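Local atomic coordinates of hypothetical protein SSO2532 (Sulfolobus solfataricus, PDB entry 1VPH), a protein that is of unknown function but belongs to the YjbQ (UPF0047) family and assembles from three copies, with a potassium ion bound in the crystal. Residues C[65-70]-C[127-132]. Sequence-based numbering, arbitrary orientation.
Sequences NEHERG and NIFLVE
Asn65 pairs with Asn127 in an antiparallel three-stranded sheet, a hydrogen-bonded pair at the end of strand 60-65, beside the central strand 127-132. Asn65 N gives to Asn127 O at 2.8 Å, and Asn127 N returns to Asn65 O at 2.6 Å. That same Asn65 O sits at the edge of the Phe129 ring, 3.4 Å from CE2. The Asn65 side chain lies at the subunit interface: OD1 accepts from Glu66 N and from ND1 of His101 of the second subunit, while ND2 is bonded to Ser58 O of that subunit. Beyond Glu66 an inverse gamma turn centred on His67 leads into helix 69-83. With CG anti to the backbone N (chi1 -167°), the His67 ring reaches Phe129, ND1 3.8 Å from CE1, the planes inclined at 35°. ND1 is also bonded to Asp32, which binds Asn127 ND2, 3.7 Å from His67 CB. Replacing Phe129 by an alanine would probably open a gap beside the His67 ring and leave Asn65 O without the ring edge it rests on. One water accepts from His67 N at 2.8 Å and donates weakly to Asn127 OD1. Glu68 then caps the helix, OE2 weakly accepting from Gly70 N at 2.9 Å.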
loop_
_atom_site.group_PDB
_atom_site.type_symbol
_atom_site.label_atom_id
_atom_site.label_comp_id
_atom_site.label_asym_id
_atom_site.label_seq_id
_atom_site.Cartn_x
_atom_site.Cartn_y
_atom_site.Cartn_z
ATOM N N ASN C 65 0.193 -0.922 -12.760
ATOM C CA ASN C 65 -0.973 -0.875 -13.632
ATOM C C ASN C 65 -0.575 -1.186 -15.055
ATOM O O ASN C 65 0.513 -1.694 -15.279
ATOM C CB ASN C 65 -1.748 0.417 -13.488
ATOM C CG ASN C 65 -3.191 0.154 -13.502
ATOM O OD1 ASN C 65 -3.809 0.199 -14.575
ATOM N ND2 ASN C 65 -3.748 -0.275 -12.324
ATOM N N GLU C 66 -1.477 -0.931 -15.999
ATOM C CA GLU C 66 -1.278 -1.346 -17.354
ATOM C C GLU C 66 -0.428 -0.386 -18.143
ATOM O O GLU C 66 -0.681 0.828 -18.139
ATOM C CB GLU C 66 -2.621 -1.499 -18.073
ATOM C CG GLU C 66 -2.450 -2.121 -19.442
ATOM C CD GLU C 66 -3.758 -2.427 -20.139
ATOM O OE1 GLU C 66 -4.833 -2.516 -19.483
ATOM O OE2 GLU C 66 -3.681 -2.592 -21.379
ATOM N N HIS C 67 0.554 -0.942 -18.866
ATOM C CA HIS C 67 1.404 -0.129 -19.704
ATOM C C HIS C 67 0.688 0.163 -21.003
ATOM O O HIS C 67 0.812 -0.609 -21.945
ATOM C CB HIS C 67 2.715 -0.834 -20.020
ATOM C CG HIS C 67 3.736 0.069 -20.613
ATOM N ND1 HIS C 67 4.974 0.266 -20.036
ATOM C CD2 HIS C 67 3.718 0.818 -21.751
ATOM C CE1 HIS C 67 5.682 1.080 -20.809
ATOM N NE2 HIS C 67 4.935 1.451 -21.835
ATOM N N GLU C 68 -0.064 1.255 -21.032
ATOM C CA GLU C 68 -0.670 1.752 -22.250
ATOM C C GLU C 68 -0.465 3.265 -22.198
ATOM O O GLU C 68 -0.663 3.909 -21.180
ATOM C CB GLU C 68 -2.139 1.344 -22.354
ATOM C CG GLU C 68 -2.753 1.739 -23.673
ATOM C CD GLU C 68 -3.267 3.202 -23.716
ATOM O OE1 GLU C 68 -3.901 3.657 -22.737
ATOM O OE2 GLU C 68 -3.090 3.874 -24.775
ATOM N N ARG C 69 0.007 3.827 -23.289
ATOM C CA ARG C 69 0.529 5.186 -23.256
ATOM C C ARG C 69 -0.552 6.206 -22.892
ATOM O O ARG C 69 -0.285 7.139 -22.122
ATOM C CB ARG C 69 1.208 5.505 -24.631
ATOM C CG ARG C 69 1.595 6.947 -24.775
ATOM C CD ARG C 69 2.390 7.216 -26.050
ATOM N NE ARG C 69 2.155 8.577 -26.509
ATOM N N GLY C 70 -1.769 6.001 -23.387
ATOM C CA GLY C 70 -2.911 6.849 -23.001
ATOM C C GLY C 70 -3.194 6.817 -21.503
ATOM O O GLY C 70 -3.298 7.871 -20.845
ATOM N N ASN C 127 1.825 -3.903 -14.746
ATOM C CA ASN C 127 3.249 -3.596 -14.861
ATOM C C ASN C 127 3.614 -2.721 -13.675
ATOM O O ASN C 127 2.744 -2.054 -13.082
ATOM C CB ASN C 127 3.517 -2.881 -16.189
ATOM C CG ASN C 127 3.542 -3.851 -17.381
ATOM O OD1 ASN C 127 2.783 -4.832 -17.454
ATOM N ND2 ASN C 127 4.459 -3.611 -18.278
ATOM N N ILE C 128 4.904 -2.697 -13.359
ATOM C CA ILE C 128 5.399 -1.976 -12.191
ATOM C C ILE C 128 6.045 -0.668 -12.630
ATOM O O ILE C 128 6.921 -0.662 -13.526
ATOM C CB ILE C 128 6.433 -2.786 -11.466
ATOM C CG1 ILE C 128 5.863 -4.157 -11.066
ATOM C CG2 ILE C 128 6.884 -2.028 -10.245
ATOM C CD1 ILE C 128 6.804 -5.037 -10.322
ATOM N N PHE C 129 5.636 0.440 -12.001
ATOM C CA PHE C 129 6.139 1.768 -12.375
ATOM C C PHE C 129 6.716 2.548 -11.220
ATOM O O PHE C 129 6.151 2.627 -10.117
ATOM C CB PHE C 129 5.040 2.626 -12.977
ATOM C CG PHE C 129 4.447 2.100 -14.265
ATOM C CD1 PHE C 129 5.003 2.426 -15.489
ATOM C CD2 PHE C 129 3.307 1.353 -14.225
ATOM C CE1 PHE C 129 4.423 1.980 -16.660
ATOM C CE2 PHE C 129 2.739 0.873 -15.377
ATOM C CZ PHE C 129 3.279 1.170 -16.577
ATOM N N LEU C 130 7.820 3.187 -11.491
ATOM C CA LEU C 130 8.290 4.302 -10.692
ATOM C C LEU C 130 7.478 5.516 -11.063
ATOM O O LEU C 130 7.339 5.856 -12.282
ATOM C CB LEU C 130 9.769 4.578 -10.991
ATOM C CG LEU C 130 10.167 5.887 -10.297
ATOM C CD1 LEU C 130 10.225 5.630 -8.798
ATOM C CD2 LEU C 130 11.485 6.420 -10.807
ATOM N N VAL C 131 6.903 6.169 -10.059
ATOM C CA VAL C 131 6.128 7.390 -10.307
ATOM C C VAL C 131 7.007 8.556 -9.864
ATOM O O VAL C 131 7.369 8.650 -8.692
ATOM C CB VAL C 131 4.755 7.435 -9.518
ATOM C CG1 VAL C 131 3.925 8.661 -9.996
ATOM C CG2 VAL C 131 3.959 6.180 -9.629
ATOM N N GLU C 132 7.410 9.399 -10.818
ATOM C CA GLU C 132 8.154 10.601 -10.526
ATOM C C GLU C 132 7.195 11.750 -10.470
ATOM O O GLU C 132 6.363 11.899 -11.393
ATOM C CB GLU C 132 9.171 10.911 -11.643
ATOM C CG GLU C 132 9.785 12.288 -11.531
ATOM C CD GLU C 132 10.679 12.370 -10.297
ATOM O OE1 GLU C 132 11.843 11.982 -10.441
ATOM O OE2 GLU C 132 10.209 12.778 -9.204
HETATM O O HOH W 1 0.822 -3.743 -18.934
#